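Local coordinates for protein NH(3)-dependent NAD(+) synthetase (Francisella tularensis subsp. holarctica LVS, PDB 3FIU) that belongs to the NAD synthase family of the HUP clan and binds adenosine monophosphate, pyrophosphate and magnesium in its alpha/beta fold, at residues G35-S47 with D70-N82. Residues are numbered along the deposited sequence; the frame is centred on the assembly and turned at random. Where two conformers were deposited one is given.
Sequences GLSGGIDSAVAAS and DMQDALELIEMLN. With MG (magnesium ion), chain E; POP (pyrophosphate 2-), chain H; AMP (adenosine monophosphate), chain G.
Leu-36, Leu-77 and Gly-38 have the most surface buried where the loop and helix start of 35-47 meet helix 70-81. Leu-36 divides its branches: its side chain and that of Ile-78 slide past each other in opposite directions, with Leu-36 CD1 3.5 Å from Ile-78 CG1, while CD2 lies 4.0 Å from Leu-77 CD2, the two leucines crossing at about a right angle. Leu-77 swings CG away from its own N (chi1 -176°), which brings CD2 3.5 Å from Ala-43 CA and places CD1 4.0 Å from Ser-47 OG. That hydroxyl is satisfied within its own helix, bonding to Ala-43 O at 2.9 Å from above the carbonyl plane, on the face opposite Ser-47 N. The backbone of Gly-38 packs directly against the helix: its CA makes a C-H...O contact of 3.3 Å with Asp-70 O, and its N is 3.9 Å from Ala-74 CB. Positive phi (95°) and this close approach leave no room for a CB. No direct hydrogen bond joins the segments, but a water donates to both Leu-36 O and Asp-70 O; Lys-190 salt-bridges Asp-70 and Asp-73 and hydrogen-bonds Gly-38 O. Nearly parallel axes of 40-47 and 70-81 (13°, 11.1 Å at closest approach) suit helices following neighbouring strands of a parallel sheet. Turned from helix 70-81, Ser-37 OG of the loop and Ser-42 N and OG of the first helical turn bind pyrophosphate, as expected of the SGGxDS PP-loop motif in this HUP-clan, Rossmann-like fold.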
# COMPACT_ATOMS: atom_id res chain seq x y z
N GLY A 35 5.09 12.76 -5.86
CA GLY A 35 6.54 12.63 -5.69
C GLY A 35 7.25 12.88 -7.02
O GLY A 35 6.92 12.25 -8.04
N LEU A 36 8.20 13.81 -7.02
CA LEU A 36 8.95 14.15 -8.24
C LEU A 36 10.36 13.59 -8.21
O LEU A 36 11.20 14.02 -7.41
CB LEU A 36 9.02 15.67 -8.45
CG LEU A 36 7.94 16.49 -9.12
CD1 LEU A 36 8.53 17.87 -9.37
CD2 LEU A 36 7.50 15.90 -10.45
N SER A 37 10.61 12.64 -9.10
CA SER A 37 11.88 11.93 -9.15
C SER A 37 12.89 12.61 -10.08
O SER A 37 14.06 12.30 -10.04
CB SER A 37 11.64 10.53 -9.66
OG SER A 37 11.11 10.62 -10.98
N GLY A 38 12.44 13.51 -10.93
CA GLY A 38 13.29 14.11 -11.97
C GLY A 38 13.11 13.33 -13.26
O GLY A 38 13.68 13.71 -14.31
N GLY A 39 12.30 12.26 -13.20
CA GLY A 39 11.91 11.48 -14.42
C GLY A 39 10.71 12.06 -15.16
O GLY A 39 10.02 12.95 -14.67
N ILE A 40 10.44 11.51 -16.34
CA ILE A 40 9.36 12.00 -17.20
C ILE A 40 7.93 11.72 -16.71
O ILE A 40 7.04 12.55 -16.87
CB ILE A 40 9.51 11.41 -18.64
CG1 ILE A 40 8.56 12.11 -19.60
CG2 ILE A 40 9.23 9.86 -18.65
CD1 ILE A 40 8.91 13.53 -19.81
N ASP A 41 7.69 10.54 -16.11
CA ASP A 41 6.31 10.16 -15.70
C ASP A 41 5.81 11.12 -14.64
O ASP A 41 4.71 11.66 -14.74
CB ASP A 41 6.24 8.73 -15.13
CG ASP A 41 6.64 7.64 -16.12
OD1 ASP A 41 6.43 7.82 -17.34
OD2 ASP A 41 7.16 6.59 -15.64
N SER A 42 6.64 11.35 -13.61
CA SER A 42 6.21 12.25 -12.54
C SER A 42 6.21 13.70 -13.01
O SER A 42 5.35 14.48 -12.58
CB SER A 42 7.04 12.08 -11.26
OG SER A 42 8.44 12.20 -11.56
N ALA A 43 7.12 14.04 -13.92
CA ALA A 43 7.12 15.39 -14.49
C ALA A 43 5.78 15.70 -15.21
O ALA A 43 5.14 16.76 -15.00
CB ALA A 43 8.32 15.59 -15.42
N VAL A 44 5.38 14.78 -16.08
CA VAL A 44 4.12 14.93 -16.84
C VAL A 44 2.92 14.97 -15.89
O VAL A 44 2.06 15.86 -15.99
CB VAL A 44 3.99 13.81 -17.92
CG1 VAL A 44 2.57 13.78 -18.57
CG2 VAL A 44 5.08 13.97 -19.04
N ALA A 45 2.84 14.00 -14.99
CA ALA A 45 1.75 13.95 -14.01
C ALA A 45 1.64 15.27 -13.18
O ALA A 45 0.53 15.82 -13.03
CB ALA A 45 1.93 12.73 -13.10
N ALA A 46 2.77 15.79 -12.71
CA ALA A 46 2.78 17.08 -11.98
C ALA A 46 2.27 18.26 -12.83
O ALA A 46 1.45 19.06 -12.39
CB ALA A 46 4.20 17.38 -11.42
N SER A 47 2.77 18.35 -14.06
CA SER A 47 2.35 19.37 -15.02
C SER A 47 0.83 19.35 -15.29
O SER A 47 0.18 20.40 -15.32
CB SER A 47 3.11 19.21 -16.33
OG SER A 47 4.52 19.33 -16.11
N ASP A 70 19.04 14.40 -10.68
CA ASP A 70 17.63 14.08 -10.73
C ASP A 70 16.83 14.97 -9.75
O ASP A 70 15.73 15.38 -10.08
CB ASP A 70 17.41 12.59 -10.47
CG ASP A 70 17.94 11.72 -11.62
OD1 ASP A 70 18.06 12.20 -12.79
OD2 ASP A 70 18.23 10.56 -11.36
N MET A 71 17.41 15.24 -8.58
CA MET A 71 16.84 16.22 -7.67
C MET A 71 16.83 17.60 -8.33
O MET A 71 15.83 18.32 -8.22
CB MET A 71 17.61 16.29 -6.36
CG MET A 71 16.98 17.24 -5.33
SD MET A 71 18.09 17.57 -3.95
CE MET A 71 19.09 18.81 -4.74
N GLN A 72 17.94 17.96 -8.99
CA GLN A 72 18.03 19.29 -9.63
C GLN A 72 17.01 19.49 -10.74
O GLN A 72 16.41 20.56 -10.86
CB GLN A 72 19.48 19.59 -10.12
CG GLN A 72 20.48 19.54 -8.97
CD GLN A 72 21.92 19.80 -9.37
OE1 GLN A 72 22.58 20.64 -8.78
NE2 GLN A 72 22.43 19.03 -10.35
N ASP A 73 16.80 18.44 -11.54
CA ASP A 73 15.80 18.50 -12.62
C ASP A 73 14.38 18.63 -12.07
O ASP A 73 13.55 19.36 -12.61
CB ASP A 73 15.90 17.26 -13.50
CG ASP A 73 17.12 17.27 -14.42
OD1 ASP A 73 17.42 16.18 -15.00
OD2 ASP A 73 17.78 18.32 -14.53
N ALA A 74 14.09 17.88 -11.00
CA ALA A 74 12.78 18.01 -10.34
C ALA A 74 12.56 19.45 -9.82
O ALA A 74 11.49 20.02 -9.95
CB ALA A 74 12.67 17.00 -9.19
N LEU A 75 13.61 19.99 -9.19
CA LEU A 75 13.57 21.36 -8.68
C LEU A 75 13.36 22.34 -9.82
O LEU A 75 12.57 23.27 -9.69
CB LEU A 75 14.87 21.71 -7.95
CG LEU A 75 14.93 21.39 -6.46
CD1 LEU A 75 16.34 21.64 -5.89
CD2 LEU A 75 13.85 22.20 -5.72
N GLU A 76 14.06 22.12 -10.92
CA GLU A 76 13.87 22.96 -12.10
C GLU A 76 12.39 22.99 -12.54
O GLU A 76 11.82 24.07 -12.79
CB GLU A 76 14.77 22.54 -13.25
CG GLU A 76 14.63 23.53 -14.42
CD GLU A 76 15.57 23.27 -15.55
OE1 GLU A 76 16.71 22.80 -15.29
OE2 GLU A 76 15.18 23.53 -16.71
N LEU A 77 11.77 21.81 -12.66
CA LEU A 77 10.34 21.74 -12.96
C LEU A 77 9.42 22.46 -11.96
O LEU A 77 8.53 23.22 -12.37
CB LEU A 77 9.89 20.28 -13.12
CG LEU A 77 8.43 20.09 -13.53
CD1 LEU A 77 8.16 20.64 -14.96
CD2 LEU A 77 8.07 18.61 -13.39
N ILE A 78 9.67 22.24 -10.67
CA ILE A 78 8.94 22.93 -9.61
C ILE A 78 9.03 24.47 -9.77
O ILE A 78 8.02 25.17 -9.65
CB ILE A 78 9.47 22.46 -8.24
CG1 ILE A 78 8.92 21.05 -7.89
CG2 ILE A 78 9.18 23.49 -7.12
CD1 ILE A 78 9.73 20.37 -6.76
N GLU A 79 10.24 24.98 -10.03
CA GLU A 79 10.45 26.43 -10.26
C GLU A 79 9.59 26.93 -11.42
O GLU A 79 8.95 27.99 -11.34
CB GLU A 79 11.94 26.73 -10.49
CG GLU A 79 12.78 26.65 -9.18
CD GLU A 79 14.26 26.28 -9.38
OE1 GLU A 79 14.75 26.29 -10.53
OE2 GLU A 79 14.94 25.97 -8.37
N MET A 80 9.58 26.16 -12.51
CA MET A 80 8.80 26.51 -13.70
C MET A 80 7.29 26.53 -13.43
O MET A 80 6.54 27.38 -13.96
CB MET A 80 9.14 25.51 -14.82
CG MET A 80 8.35 25.70 -16.10
SD MET A 80 8.79 24.45 -17.34
CE MET A 80 7.14 23.90 -17.72
N LEU A 81 6.84 25.57 -12.62
CA LEU A 81 5.43 25.39 -12.31
C LEU A 81 4.97 26.28 -11.18
O LEU A 81 3.76 26.45 -11.00
CB LEU A 81 5.21 23.94 -11.88
CG LEU A 81 4.68 22.88 -12.87
CD1 LEU A 81 4.70 23.30 -14.35
CD2 LEU A 81 5.32 21.51 -12.63
N ASN A 82 5.91 26.80 -10.41
CA ASN A 82 5.63 27.70 -9.29
C ASN A 82 4.76 27.02 -8.25
O ASN A 82 3.73 27.57 -7.84
CB ASN A 82 4.98 29.01 -9.78
CG ASN A 82 5.97 29.92 -10.46
OD1 ASN A 82 6.74 30.60 -9.81
ND2 ASN A 82 5.97 29.91 -11.78
MG MG E . 8.14 5.89 -13.90
P1 POP H . 9.64 8.74 -13.25
O1 POP H . 9.08 10.14 -13.17
O2 POP H . 8.58 7.71 -12.95
O3 POP H . 10.84 8.49 -12.35
O POP H . 10.07 8.48 -14.79
P2 POP H . 10.75 7.10 -15.29
O4 POP H . 9.79 5.95 -15.07
O5 POP H . 10.92 7.37 -16.75
O6 POP H . 12.09 6.84 -14.64
P AMP G . 10.22 5.04 -11.30
O1P AMP G . 9.13 4.71 -12.31
O2P AMP G . 10.53 3.84 -10.39
O3P AMP G . 11.44 5.74 -11.78
O5' AMP G . 9.53 6.04 -10.22
C5' AMP G . 8.18 5.78 -9.78
C4' AMP G . 7.68 7.01 -9.04
O4' AMP G . 8.23 7.08 -7.72
C3' AMP G . 8.11 8.32 -9.68
O3' AMP G . 7.24 8.61 -10.77
C2' AMP G . 7.94 9.30 -8.52
O2' AMP G . 6.57 9.74 -8.40
C1' AMP G . 8.33 8.44 -7.31
N9 AMP G . 9.76 8.69 -6.99
C8 AMP G . 10.83 7.93 -7.34
N7 AMP G . 11.99 8.48 -6.89
C5 AMP G . 11.65 9.63 -6.27
C6 AMP G . 12.39 10.69 -5.55
N6 AMP G . 13.74 10.64 -5.47
N1 AMP G . 11.65 11.68 -5.03
C2 AMP G . 10.31 11.76 -5.12
N3 AMP G . 9.55 10.82 -5.75
C4 AMP G . 10.19 9.76 -6.32
O HOH W 1 14.10 14.19 -7.47
O HOH W 2 6.16 5.82 -12.86